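Spermidine/putrescine ABC transporter, periplasmic binding protein (Treponema pallidum, PDB 2V84) probably binds polyamines such as spermidine and putrescine in the periplasm and serves as the receptor of an ABC transporter. Local coordinates at residues H91-I96 / F260-A266; V125-A131 / P254-F260; L40-F44 / A274-F279; F246-D250 / H315-R319. One frame throughout, in Å; residues are numbered along the deposited sequence.

Interaction 1 (H91-I96 / F260-A266); sequences HLLEKI and FCIPKGA
E94 lies across I262, crossing it at about a right angle, with OE1 3.7 Å from I262 CG2. Its chain runs on over the backbone of K264, where CG meets CA. OE2 takes the N-H of G265 at 2.8 Å, met from above the carboxylate plane at 41°. CG of E94 stands beside its own backbone N (chi1 -63°), and the extended chain beyond carries the carboxylate to the type II turn P263-A266. Two backbone bonds join the segments: E94 N to I262 O, and K264 N to L92 O at 2.9 Å. They make a short, weakly bonded antiparallel pair, with L93 opposite P263. A water bridges I262 N and E94 O. L93 CD2 packs on C261 CB at 3.9 Å. On the face that carries E94 and I262, I96 CG1 meets I262 CD1 at 4.0 Å. R269 forms a salt bridge with E94 OE1. One carboxylate therefore serves both a turn amide and an arginine, which would probably help keep it ionised and fix its rotation.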
loop_
_atom_site.group_PDB
_atom_site.type_symbol
_atom_site.label_atom_id
_atom_site.label_comp_id
_atom_site.label_asym_id
_atom_site.label_seq_id
_atom_site.Cartn_x
_atom_site.Cartn_y
_atom_site.Cartn_z
ATOM N N HIS A 91 -13.102 -15.182 9.871
ATOM C CA HIS A 91 -13.991 -14.599 10.888
ATOM C C HIS A 91 -13.261 -13.817 11.968
ATOM O O HIS A 91 -13.592 -13.922 13.146
ATOM C CB HIS A 91 -14.869 -15.680 11.518
ATOM C CG HIS A 91 -15.593 -16.513 10.515
ATOM N ND1 HIS A 91 -16.696 -16.053 9.827
ATOM C CD2 HIS A 91 -15.377 -17.779 10.084
ATOM C CE1 HIS A 91 -17.137 -17.005 9.024
ATOM N NE2 HIS A 91 -16.351 -18.061 9.157
ATOM N N LEU A 92 -12.278 -13.024 11.548
ATOM C CA LEU A 92 -11.411 -12.303 12.474
ATOM C C LEU A 92 -11.822 -10.866 12.761
ATOM O O LEU A 92 -11.216 -10.210 13.620
ATOM C CB LEU A 92 -9.966 -12.330 11.964
ATOM C CG LEU A 92 -9.007 -13.356 12.567
ATOM C CD1 LEU A 92 -9.680 -14.677 12.912
ATOM C CD2 LEU A 92 -7.851 -13.559 11.610
ATOM N N LEU A 93 -12.867 -10.407 12.063
ATOM C CA LEU A 93 -13.254 -9.001 12.046
ATOM C C LEU A 93 -14.687 -8.813 12.500
ATOM O O LEU A 93 -15.532 -9.700 12.304
ATOM C CB LEU A 93 -13.076 -8.417 10.631
ATOM C CG LEU A 93 -11.656 -8.492 10.052
ATOM C CD1 LEU A 93 -11.608 -7.867 8.664
ATOM C CD2 LEU A 93 -10.650 -7.831 10.994
ATOM N N GLU A 94 -14.969 -7.655 13.098
ATOM C CA GLU A 94 -16.333 -7.359 13.588
ATOM C C GLU A 94 -17.047 -6.470 12.615
ATOM O O GLU A 94 -16.397 -5.668 11.945
ATOM C CB GLU A 94 -16.294 -6.663 14.942
ATOM C CG GLU A 94 -15.679 -7.546 16.004
ATOM C CD GLU A 94 -15.927 -7.063 17.406
ATOM O OE1 GLU A 94 -16.377 -5.918 17.582
ATOM O OE2 GLU A 94 -15.669 -7.839 18.352
ATOM N N LYS A 95 -18.366 -6.646 12.514
ATOM C CA LYS A 95 -19.191 -5.741 11.695
ATOM C C LYS A 95 -19.043 -4.312 12.193
ATOM O O LYS A 95 -18.960 -4.062 13.395
ATOM C CB LYS A 95 -20.673 -6.188 11.692
ATOM C CG LYS A 95 -20.898 -7.495 10.918
ATOM C CD LYS A 95 -22.389 -7.830 10.755
ATOM C CE LYS A 95 -22.580 -9.155 9.989
ATOM N NZ LYS A 95 -24.025 -9.460 9.832
ATOM N N ILE A 96 -19.017 -3.376 11.254
ATOM C CA ILE A 96 -18.897 -1.960 11.542
ATOM C C ILE A 96 -20.285 -1.330 11.464
ATOM O O ILE A 96 -21.089 -1.693 10.609
ATOM C CB ILE A 96 -17.914 -1.286 10.541
ATOM C CG1 ILE A 96 -16.507 -1.864 10.780
ATOM C CG2 ILE A 96 -17.924 0.233 10.701
ATOM C CD1 ILE A 96 -15.407 -1.352 9.840
ATOM N N PHE A 260 -9.516 0.567 7.500
ATOM C CA PHE A 260 -9.786 0.369 8.920
ATOM C C PHE A 260 -10.668 -0.854 9.097
ATOM O O PHE A 260 -11.697 -1.022 8.412
ATOM C CB PHE A 260 -10.589 1.520 9.523
ATOM C CG PHE A 260 -9.844 2.830 9.658
ATOM C CD1 PHE A 260 -8.912 3.026 10.667
ATOM C CD2 PHE A 260 -10.148 3.891 8.802
ATOM C CE1 PHE A 260 -8.254 4.248 10.827
ATOM C CE2 PHE A 260 -9.510 5.128 8.966
ATOM C CZ PHE A 260 -8.563 5.308 9.977
ATOM N N CYS A 261 -10.285 -1.696 10.052
ATOM C CA CYS A 261 -11.117 -2.822 10.443
ATOM C C CYS A 261 -11.175 -2.870 11.952
ATOM O O CYS A 261 -10.244 -2.396 12.632
ATOM C CB CYS A 261 -10.536 -4.140 9.904
ATOM S SG CYS A 261 -10.478 -4.207 8.123
ATOM N N ILE A 262 -12.256 -3.451 12.480
ATOM C CA ILE A 262 -12.370 -3.586 13.923
ATOM C C ILE A 262 -12.086 -5.049 14.286
ATOM O O ILE A 262 -12.860 -5.936 13.906
ATOM C CB ILE A 262 -13.775 -3.133 14.422
ATOM C CG1 ILE A 262 -13.956 -1.610 14.251
ATOM C CG2 ILE A 262 -13.989 -3.579 15.886
ATOM C CD1 ILE A 262 -15.402 -1.145 14.511
ATOM N N PRO A 263 -10.964 -5.317 15.008
ATOM C CA PRO A 263 -10.638 -6.717 15.322
ATOM C C PRO A 263 -11.686 -7.391 16.200
ATOM O O PRO A 263 -12.258 -6.740 17.068
ATOM C CB PRO A 263 -9.319 -6.606 16.107
ATOM C CG PRO A 263 -8.715 -5.307 15.656
ATOM C CD PRO A 263 -9.941 -4.401 15.544
ATOM N N LYS A 264 -11.905 -8.688 15.993
ATOM C CA LYS A 264 -12.751 -9.471 16.897
ATOM C C LYS A 264 -12.301 -9.247 18.337
ATOM O O LYS A 264 -11.098 -9.263 18.627
ATOM C CB LYS A 264 -12.722 -10.964 16.555
ATOM C CG LYS A 264 -13.524 -11.818 17.532
ATOM C CD LYS A 264 -13.348 -13.306 17.298
ATOM C CE LYS A 264 -13.915 -14.080 18.464
ATOM N NZ LYS A 264 -14.664 -15.274 17.999
ATOM N N GLY A 265 -13.267 -9.016 19.223
ATOM C CA GLY A 265 -12.992 -8.794 20.637
ATOM C C GLY A 265 -12.616 -7.374 21.035
ATOM O O GLY A 265 -12.192 -7.145 22.171
ATOM N N ALA A 266 -12.765 -6.418 20.114
ATOM C CA ALA A 266 -12.470 -5.007 20.395
ATOM C C ALA A 266 -13.223 -4.512 21.625
ATOM O O ALA A 266 -14.456 -4.654 21.695
ATOM C CB ALA A 266 -12.820 -4.136 19.181
HETATM O O HOH W 1 -13.881 -4.934 11.046
#

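Interaction 2 (V125-A131 / P254-F260); sequences VPYYLGA and PVYVDSF
Y127 and F260 form the apolar centre at one end. Y127 CD2 sits over one face of F260, 3.3 Å from CZ, offset toward the rim. The two planes meet at 58°. At the other end L129 CD2 packs on V255 CG1 at 3.5 Å. Y256 CG stands between the backbone N and the carbonyl carbon (chi1 68°), which lays the ring over G130. CA of G130 lies 4.1 Å from the ring centroid, a CH-pi contact. OH of Y256 meets the edge of the Y128 ring, 3.4 Å from CE2. These antiparallel strands of the mixed sheet run between the two lobes, consistent with the hinge strands of periplasmic binding proteins. A classic beta bulge interrupts them: Y127 and Y128 both face D258. D258 O therefore accepts two backbone bonds, 2.7 Å from Y127 N and 3.2 Å from Y128 N. Toward the polar edge, D258 OD2 is hydrogen-bonded to Y35 and to a bound MES, probably from the crystallisation liquor. P254 lies close to E168, a predicted spermidine-binding residue.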
loop_
_atom_site.group_PDB
_atom_site.type_symbol
_atom_site.label_atom_id
_atom_site.label_comp_id
_atom_site.label_asym_id
_atom_site.label_seq_id
_atom_site.Cartn_x
_atom_site.Cartn_y
_atom_site.Cartn_z
ATOM N N VAL A 125 -13.421 -0.073 6.336
ATOM C CA VAL A 125 -13.657 1.243 5.737
ATOM C C VAL A 125 -12.364 1.686 5.099
ATOM O O VAL A 125 -11.359 1.637 5.750
ATOM C CB VAL A 125 -14.052 2.305 6.799
ATOM C CG1 VAL A 125 -14.164 3.716 6.148
ATOM C CG2 VAL A 125 -15.396 1.928 7.486
ATOM N N PRO A 126 -12.369 2.087 3.813
ATOM C CA PRO A 126 -11.089 2.470 3.196
ATOM C C PRO A 126 -10.290 3.535 3.937
ATOM O O PRO A 126 -10.853 4.527 4.406
ATOM C CB PRO A 126 -11.512 3.023 1.825
ATOM C CG PRO A 126 -12.754 2.281 1.526
ATOM C CD PRO A 126 -13.470 2.112 2.838
ATOM N N TYR A 127 -8.972 3.330 3.993
ATOM C CA TYR A 127 -8.034 4.214 4.663
ATOM C C TYR A 127 -7.225 4.976 3.600
ATOM O O TYR A 127 -7.069 6.200 3.674
ATOM C CB TYR A 127 -7.121 3.325 5.518
ATOM C CG TYR A 127 -6.158 4.026 6.415
ATOM C CD1 TYR A 127 -4.993 4.601 5.910
ATOM C CD2 TYR A 127 -6.379 4.065 7.788
ATOM C CE1 TYR A 127 -4.106 5.219 6.736
ATOM C CE2 TYR A 127 -5.482 4.703 8.634
ATOM C CZ TYR A 127 -4.359 5.274 8.107
ATOM O OH TYR A 127 -3.444 5.895 8.943
ATOM N N TYR A 128 -6.719 4.255 2.602
ATOM C CA TYR A 128 -5.956 4.884 1.532
ATOM C C TYR A 128 -5.824 3.905 0.384
ATOM O O TYR A 128 -5.817 2.716 0.607
ATOM C CB TYR A 128 -4.563 5.424 2.031
ATOM C CG TYR A 128 -3.821 6.092 0.899
ATOM C CD1 TYR A 128 -4.312 7.264 0.329
ATOM C CD2 TYR A 128 -2.668 5.517 0.355
ATOM C CE1 TYR A 128 -3.679 7.856 -0.755
ATOM C CE2 TYR A 128 -2.040 6.105 -0.737
ATOM C CZ TYR A 128 -2.553 7.259 -1.280
ATOM O OH TYR A 128 -1.910 7.835 -2.345
ATOM N N LEU A 129 -5.769 4.414 -0.839
ATOM C CA LEU A 129 -5.559 3.599 -2.037
ATOM C C LEU A 129 -4.390 4.221 -2.774
ATOM O O LEU A 129 -4.425 5.417 -3.078
ATOM C CB LEU A 129 -6.814 3.639 -2.925
ATOM C CG LEU A 129 -6.905 2.725 -4.160
ATOM C CD1 LEU A 129 -8.342 2.491 -4.480
ATOM C CD2 LEU A 129 -6.167 3.333 -5.374
ATOM N N GLY A 130 -3.357 3.434 -3.064
ATOM C CA GLY A 130 -2.225 3.979 -3.848
ATOM C C GLY A 130 -1.578 2.847 -4.602
ATOM O O GLY A 130 -2.185 1.790 -4.789
ATOM N N ALA A 131 -0.343 3.059 -5.043
ATOM C CA ALA A 131 0.378 1.993 -5.732
ATOM C C ALA A 131 1.847 2.270 -5.614
ATOM O O ALA A 131 2.285 3.437 -5.600
ATOM C CB ALA A 131 -0.028 1.905 -7.208
ATOM N N PRO A 254 0.002 -3.404 -10.311
ATOM C CA PRO A 254 -0.643 -3.647 -9.024
ATOM C C PRO A 254 -0.903 -2.376 -8.208
ATOM O O PRO A 254 -0.029 -1.503 -8.054
ATOM C CB PRO A 254 0.323 -4.568 -8.275
ATOM C CG PRO A 254 1.466 -4.842 -9.164
ATOM C CD PRO A 254 1.324 -4.048 -10.435
ATOM N N VAL A 255 -2.113 -2.311 -7.658
ATOM C CA VAL A 255 -2.598 -1.209 -6.840
ATOM C C VAL A 255 -3.004 -1.805 -5.471
ATOM O O VAL A 255 -3.374 -2.965 -5.388
ATOM C CB VAL A 255 -3.787 -0.483 -7.573
ATOM C CG1 VAL A 255 -4.439 0.580 -6.716
ATOM C CG2 VAL A 255 -3.305 0.157 -8.879
ATOM N N TYR A 256 -2.889 -1.036 -4.390
ATOM C CA TYR A 256 -3.319 -1.523 -3.066
ATOM C C TYR A 256 -4.414 -0.650 -2.474
ATOM O O TYR A 256 -4.499 0.527 -2.781
ATOM C CB TYR A 256 -2.132 -1.646 -2.075
ATOM C CG TYR A 256 -1.540 -0.315 -1.677
ATOM C CD1 TYR A 256 -2.160 0.502 -0.709
ATOM C CD2 TYR A 256 -0.375 0.133 -2.264
ATOM C CE1 TYR A 256 -1.640 1.749 -0.375
ATOM C CE2 TYR A 256 0.166 1.358 -1.919
ATOM C CZ TYR A 256 -0.462 2.160 -0.979
ATOM O OH TYR A 256 0.082 3.387 -0.673
ATOM N N VAL A 257 -5.282 -1.244 -1.655
ATOM C CA VAL A 257 -6.169 -0.463 -0.793
ATOM C C VAL A 257 -6.012 -0.960 0.652
ATOM O O VAL A 257 -6.126 -2.147 0.915
ATOM C CB VAL A 257 -7.663 -0.485 -1.241
ATOM C CG1 VAL A 257 -8.163 -1.929 -1.414
ATOM C CG2 VAL A 257 -8.514 0.321 -0.246
ATOM N N ASP A 258 -5.696 -0.029 1.549
ATOM C CA ASP A 258 -5.641 -0.277 3.005
ATOM C C ASP A 258 -6.942 0.235 3.646
ATOM O O ASP A 258 -7.495 1.214 3.161
ATOM C CB ASP A 258 -4.467 0.503 3.595
ATOM C CG ASP A 258 -3.106 -0.076 3.192
ATOM O OD1 ASP A 258 -3.006 -1.298 3.068
ATOM O OD2 ASP A 258 -2.132 0.705 3.040
ATOM N N SER A 259 -7.415 -0.414 4.715
ATOM C CA SER A 259 -8.740 -0.143 5.323
ATOM C C SER A 259 -8.661 -0.195 6.816
ATOM O O SER A 259 -7.869 -0.965 7.335
ATOM C CB SER A 259 -9.737 -1.232 4.938
ATOM O OG SER A 259 -10.062 -1.121 3.575
ATOM N N PHE A 260 -9.516 0.567 7.500
ATOM C CA PHE A 260 -9.786 0.369 8.920
ATOM C C PHE A 260 -10.668 -0.854 9.097
ATOM O O PHE A 260 -11.697 -1.022 8.412
ATOM C CB PHE A 260 -10.589 1.520 9.523
ATOM C CG PHE A 260 -9.844 2.830 9.658
ATOM C CD1 PHE A 260 -8.912 3.026 10.667
ATOM C CD2 PHE A 260 -10.148 3.891 8.802
ATOM C CE1 PHE A 260 -8.254 4.248 10.827
ATOM C CE2 PHE A 260 -9.510 5.128 8.966
ATOM C CZ PHE A 260 -8.563 5.308 9.977
#

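Interaction 3 (L40-F44 / A274-F279); sequences LIKKF and AFINFF
A274 touches the F44 ring, its CB 4.2 Å from F44 CE1. F275 comes next and covers one face of that ring. Its CD1 lies over the ring centre, 3.5 Å from F44 CG. The pair is T-shaped, the edge of F275 toward the face of F44, with planes at 81°. CB of F275 adds a CH-pi contact over the same ring. One turn on, F278 reverses the roles and offers its face to the edge of F44. The centroids are 5.4 Å apart and the planes stand at 72°. CB of F44 sits over the centre of the F278 ring, 3.9 Å from its centroid. F44 CG is anti to the backbone N (chi1 -180°), which turns the ring so that F275 lies over its face and F278 at its edge. The far end of F278 reaches the other helix, where CZ touches K43 CB at 3.7 Å and CE1 nears L40 CD2. F279 closes the row with CE1 4.2 Å from L40 CD1. No hydrogen bond crosses this contact. This aromatic cluster joins helices 38-48 and 269-279. Helix 282-292 also packs on L40, strand 51-57 touches F44 through V52, and strand 254-260 meets F275 through F260.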
loop_
_atom_site.group_PDB
_atom_site.type_symbol
_atom_site.label_atom_id
_atom_site.label_comp_id
_atom_site.label_asym_id
_atom_site.label_seq_id
_atom_site.Cartn_x
_atom_site.Cartn_y
_atom_site.Cartn_z
ATOM N N LEU A 40 -2.257 13.875 13.823
ATOM C CA LEU A 40 -3.672 13.554 13.823
ATOM C C LEU A 40 -4.084 12.798 15.088
ATOM O O LEU A 40 -5.188 13.004 15.624
ATOM C CB LEU A 40 -4.016 12.748 12.560
ATOM C CG LEU A 40 -4.131 13.592 11.293
ATOM C CD1 LEU A 40 -4.216 12.735 10.030
ATOM C CD2 LEU A 40 -5.315 14.558 11.378
ATOM N N ILE A 41 -3.198 11.930 15.571
ATOM C CA ILE A 41 -3.433 11.217 16.829
ATOM C C ILE A 41 -3.560 12.173 18.027
ATOM O O ILE A 41 -4.498 12.049 18.816
ATOM C CB ILE A 41 -2.366 10.130 17.079
ATOM C CG1 ILE A 41 -2.671 8.902 16.217
ATOM C CG2 ILE A 41 -2.272 9.759 18.583
ATOM C CD1 ILE A 41 -1.491 8.005 16.014
ATOM N N LYS A 42 -2.633 13.126 18.141
ATOM C CA LYS A 42 -2.682 14.159 19.179
ATOM C C LYS A 42 -4.010 14.914 19.155
ATOM O O LYS A 42 -4.573 15.209 20.204
ATOM C CB LYS A 42 -1.533 15.186 19.025
ATOM C CG LYS A 42 -0.158 14.648 18.592
ATOM C CD LYS A 42 0.929 14.819 19.677
ATOM C CE LYS A 42 1.199 13.512 20.446
ATOM N NZ LYS A 42 -0.036 12.643 20.611
ATOM N N LYS A 43 -4.499 15.227 17.956
ATOM C CA LYS A 43 -5.739 15.983 17.784
ATOM C C LYS A 43 -6.948 15.208 18.255
ATOM O O LYS A 43 -7.827 15.767 18.897
ATOM C CB LYS A 43 -5.920 16.430 16.330
ATOM C CG LYS A 43 -5.181 17.708 16.006
ATOM C CD LYS A 43 -4.941 17.895 14.524
ATOM C CE LYS A 43 -3.804 18.882 14.313
ATOM N NZ LYS A 43 -3.923 19.633 13.040
ATOM N N PHE A 44 -6.989 13.919 17.925
ATOM C CA PHE A 44 -8.063 13.030 18.370
ATOM C C PHE A 44 -8.009 12.901 19.884
ATOM O O PHE A 44 -9.045 12.860 20.547
ATOM C CB PHE A 44 -7.906 11.659 17.706
ATOM C CG PHE A 44 -8.963 10.657 18.090
ATOM C CD1 PHE A 44 -10.221 10.692 17.499
ATOM C CD2 PHE A 44 -8.689 9.658 19.020
ATOM C CE1 PHE A 44 -11.192 9.758 17.827
ATOM C CE2 PHE A 44 -9.676 8.715 19.362
ATOM C CZ PHE A 44 -10.928 8.775 18.753
ATOM N N ALA A 274 -15.293 6.297 16.174
ATOM C CA ALA A 274 -15.099 7.730 16.299
ATOM C C ALA A 274 -13.797 8.130 15.643
ATOM O O ALA A 274 -13.685 9.211 15.057
ATOM C CB ALA A 274 -15.114 8.150 17.775
ATOM N N PHE A 275 -12.808 7.254 15.731
ATOM C CA PHE A 275 -11.547 7.547 15.090
ATOM C C PHE A 275 -11.616 7.443 13.576
ATOM O O PHE A 275 -11.090 8.307 12.884
ATOM C CB PHE A 275 -10.409 6.706 15.651
ATOM C CG PHE A 275 -9.071 7.119 15.115
ATOM C CD1 PHE A 275 -8.346 8.138 15.730
ATOM C CD2 PHE A 275 -8.560 6.528 13.955
ATOM C CE1 PHE A 275 -7.113 8.544 15.215
ATOM C CE2 PHE A 275 -7.330 6.930 13.430
ATOM C CZ PHE A 275 -6.607 7.936 14.064
ATOM N N ILE A 276 -12.308 6.431 13.047
ATOM C CA ILE A 276 -12.489 6.328 11.602
ATOM C C ILE A 276 -13.242 7.560 11.090
ATOM O O ILE A 276 -12.893 8.144 10.058
ATOM C CB ILE A 276 -13.298 5.028 11.225
ATOM C CG1 ILE A 276 -12.554 3.771 11.728
ATOM C CG2 ILE A 276 -13.566 4.958 9.712
ATOM C CD1 ILE A 276 -13.380 2.472 11.616
ATOM N N ASN A 277 -14.294 7.933 11.821
ATOM C CA ASN A 277 -15.062 9.123 11.508
ATOM C C ASN A 277 -14.184 10.391 11.539
ATOM O O ASN A 277 -14.286 11.227 10.658
ATOM C CB ASN A 277 -16.271 9.250 12.447
ATOM C CG ASN A 277 -17.309 10.216 11.920
ATOM O OD1 ASN A 277 -17.779 10.069 10.798
ATOM N ND2 ASN A 277 -17.667 11.216 12.728
ATOM N N PHE A 278 -13.306 10.500 12.538
ATOM C CA PHE A 278 -12.380 11.634 12.687
ATOM C C PHE A 278 -11.382 11.685 11.513
ATOM O O PHE A 278 -11.143 12.734 10.912
ATOM C CB PHE A 278 -11.651 11.493 14.035
ATOM C CG PHE A 278 -10.515 12.465 14.247
ATOM C CD1 PHE A 278 -9.213 12.148 13.830
ATOM C CD2 PHE A 278 -10.723 13.659 14.935
ATOM C CE1 PHE A 278 -8.143 13.045 14.057
ATOM C CE2 PHE A 278 -9.660 14.558 15.171
ATOM C CZ PHE A 278 -8.378 14.244 14.732
ATOM N N PHE A 279 -10.825 10.536 11.181
ATOM C CA PHE A 279 -9.792 10.438 10.142
ATOM C C PHE A 279 -10.341 10.859 8.780
ATOM O O PHE A 279 -9.637 11.457 7.957
ATOM C CB PHE A 279 -9.282 9.001 10.123
ATOM C CG PHE A 279 -8.025 8.803 9.346
ATOM C CD1 PHE A 279 -6.780 9.104 9.911
ATOM C CD2 PHE A 279 -8.078 8.276 8.059
ATOM C CE1 PHE A 279 -5.599 8.900 9.175
ATOM C CE2 PHE A 279 -6.905 8.054 7.325
ATOM C CZ PHE A 279 -5.667 8.381 7.891
#

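Interaction 4 (F246-D250 / H315-R319); sequences FIPQD and HDLER
Q249 and R319 carry the main polar link. R319 NH1 donates to Q249 O at 2.8 Å, with an N-H...O angle of 164°. The oxygen lies in the guanidinium plane, but the donor stands above the carbonyl plane. The R319 chain is extended from CG to NE, and its CD also passes close to the same oxygen. The side-chain amide of Q249 donates back across the contact. NE2 binds D316 O at 3.0 Å in an almost straight bond of 178°, in the carbonyl plane and on a lone pair. NE2 also binds I247 O of its own segment at 2.8 Å. Q249 bends at chi2 (-68°), which folds the amide back toward I247. Two bonds grip NE2 and hold the amide flat between the loops. OE1 takes a bond from a water at 2.9 Å. That water also donates to H315 O and accepts from R319 N. The packing beyond is slight. I247 CD1 touches D316 CB at 4.2 Å and lies 4.5 Å from L317 CD2. D316 OD2 is hydrogen-bonded to S313 N, and L317 continues onto A131. Side chain-to-backbone bonds thus tie the loop between strands 243-246 and 254-260 to the loop before strand 321-322. The R319 side chain lies about 5 Å from a bound MES, probably from the crystallisation liquor, so the contact borders that pocket.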
loop_
_atom_site.group_PDB
_atom_site.type_symbol
_atom_site.label_atom_id
_atom_site.label_comp_id
_atom_site.label_asym_id
_atom_site.label_seq_id
_atom_site.Cartn_x
_atom_site.Cartn_y
_atom_site.Cartn_z
ATOM N N PHE A 246 7.157 7.179 -11.309
ATOM C CA PHE A 246 5.965 6.855 -12.095
ATOM C C PHE A 246 5.448 5.484 -11.736
ATOM O O PHE A 246 6.206 4.597 -11.362
ATOM C CB PHE A 246 6.259 6.892 -13.612
ATOM C CG PHE A 246 7.476 6.112 -14.012
ATOM C CD1 PHE A 246 8.736 6.702 -13.975
ATOM C CD2 PHE A 246 7.367 4.807 -14.459
ATOM C CE1 PHE A 246 9.881 5.980 -14.334
ATOM C CE2 PHE A 246 8.489 4.082 -14.817
ATOM C CZ PHE A 246 9.760 4.671 -14.754
ATOM N N ILE A 247 4.141 5.312 -11.868
ATOM C CA ILE A 247 3.535 3.991 -11.842
ATOM C C ILE A 247 3.311 3.679 -13.322
ATOM O O ILE A 247 2.640 4.453 -13.999
ATOM C CB ILE A 247 2.189 4.019 -11.077
ATOM C CG1 ILE A 247 2.403 4.497 -9.636
ATOM C CG2 ILE A 247 1.474 2.650 -11.165
ATOM C CD1 ILE A 247 1.258 5.336 -9.058
ATOM N N PRO A 248 3.896 2.572 -13.845
ATOM C CA PRO A 248 3.771 2.263 -15.260
ATOM C C PRO A 248 2.308 2.234 -15.727
ATOM O O PRO A 248 1.469 1.592 -15.085
ATOM C CB PRO A 248 4.419 0.881 -15.361
ATOM C CG PRO A 248 5.465 0.924 -14.277
ATOM C CD PRO A 248 4.765 1.604 -13.146
ATOM N N GLN A 249 2.027 2.945 -16.817
ATOM C CA GLN A 249 0.652 3.190 -17.275
ATOM C C GLN A 249 0.257 2.350 -18.490
ATOM O O GLN A 249 -0.921 2.345 -18.883
ATOM C CB GLN A 249 0.452 4.685 -17.577
ATOM C CG GLN A 249 0.616 5.623 -16.371
ATOM C CD GLN A 249 -0.476 5.471 -15.315
ATOM O OE1 GLN A 249 -1.659 5.633 -15.597
ATOM N NE2 GLN A 249 -0.077 5.167 -14.095
ATOM N N ASP A 250 1.223 1.643 -19.083
ATOM C CA ASP A 250 0.959 0.848 -20.290
ATOM C C ASP A 250 0.444 -0.562 -19.980
ATOM O O ASP A 250 0.118 -1.324 -20.887
ATOM C CB ASP A 250 2.182 0.829 -21.229
ATOM C CG ASP A 250 3.352 0.010 -20.681
ATOM O OD1 ASP A 250 3.662 0.094 -19.462
ATOM O OD2 ASP A 250 3.981 -0.702 -21.502
ATOM N N HIS A 315 -5.444 9.800 -10.948
ATOM C CA HIS A 315 -5.694 9.268 -12.272
ATOM C C HIS A 315 -4.639 8.229 -12.667
ATOM O O HIS A 315 -4.862 7.443 -13.584
ATOM C CB HIS A 315 -5.740 10.399 -13.300
ATOM C CG HIS A 315 -6.732 11.471 -12.967
ATOM N ND1 HIS A 315 -8.095 11.279 -13.057
ATOM C CD2 HIS A 315 -6.560 12.742 -12.528
ATOM C CE1 HIS A 315 -8.719 12.386 -12.695
ATOM N NE2 HIS A 315 -7.810 13.290 -12.377
ATOM N N ASP A 316 -3.505 8.239 -11.969
ATOM C CA ASP A 316 -2.427 7.256 -12.179
ATOM C C ASP A 316 -2.788 5.881 -11.642
ATOM O O ASP A 316 -2.069 4.908 -11.887
ATOM C CB ASP A 316 -1.126 7.718 -11.510
ATOM C CG ASP A 316 -0.501 8.902 -12.210
ATOM O OD1 ASP A 316 -0.812 9.123 -13.398
ATOM O OD2 ASP A 316 0.301 9.618 -11.570
ATOM N N LEU A 317 -3.887 5.799 -10.900
ATOM C CA LEU A 317 -4.308 4.542 -10.292
ATOM C C LEU A 317 -5.484 3.875 -11.013
ATOM O O LEU A 317 -5.921 2.787 -10.631
ATOM C CB LEU A 317 -4.622 4.777 -8.818
ATOM C CG LEU A 317 -3.301 5.152 -8.145
ATOM C CD1 LEU A 317 -3.457 6.267 -7.181
ATOM C CD2 LEU A 317 -2.675 3.929 -7.509
ATOM N N GLU A 318 -5.974 4.526 -12.061
ATOM C CA GLU A 318 -7.173 4.081 -12.754
ATOM C C GLU A 318 -6.956 2.783 -13.543
ATOM O O GLU A 318 -7.752 1.839 -13.436
ATOM C CB GLU A 318 -7.700 5.211 -13.647
ATOM C CG GLU A 318 -8.175 6.422 -12.834
ATOM C CD GLU A 318 -8.701 7.566 -13.685
ATOM O OE1 GLU A 318 -8.822 7.399 -14.927
ATOM O OE2 GLU A 318 -9.002 8.636 -13.096
ATOM N N ARG A 319 -5.863 2.740 -14.306
ATOM C CA ARG A 319 -5.546 1.614 -15.196
ATOM C C ARG A 319 -5.053 0.370 -14.460
ATOM O O ARG A 319 -5.061 -0.736 -15.016
ATOM C CB ARG A 319 -4.470 2.030 -16.194
ATOM C CG ARG A 319 -4.919 3.082 -17.167
ATOM C CD ARG A 319 -3.821 3.432 -18.128
ATOM N NE ARG A 319 -4.345 4.183 -19.257
ATOM C CZ ARG A 319 -3.720 4.334 -20.420
ATOM N NH1 ARG A 319 -2.525 3.788 -20.617
ATOM N NH2 ARG A 319 -4.296 5.035 -21.388
HETATM O O HOH W 2 -4.285 5.000 -14.452
#

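Interaction 2 is fully buried near the centre of the chain. Interaction 3 is also buried but lies farther out. Interactions 1 and 4 are only partly buried, and each uses a water. Interactions 1 and 2 share F260, where strand 254-260 leads into 262-263. F260 also packs on F275, I276 and F279, and Y127 stacks on F279, so interactions 1, 2 and 3 are in direct contact. Interaction 4 meets interaction 2 through L317, which packs on G130 and A131. It lies about 17 Å from interaction 1 at the nearest atoms. Backbone pairing dominates interaction 2 and aromatic rings interaction 3. Side chain-to-backbone bonds supplement the short strand pair of interaction 1 and lead in interaction 4.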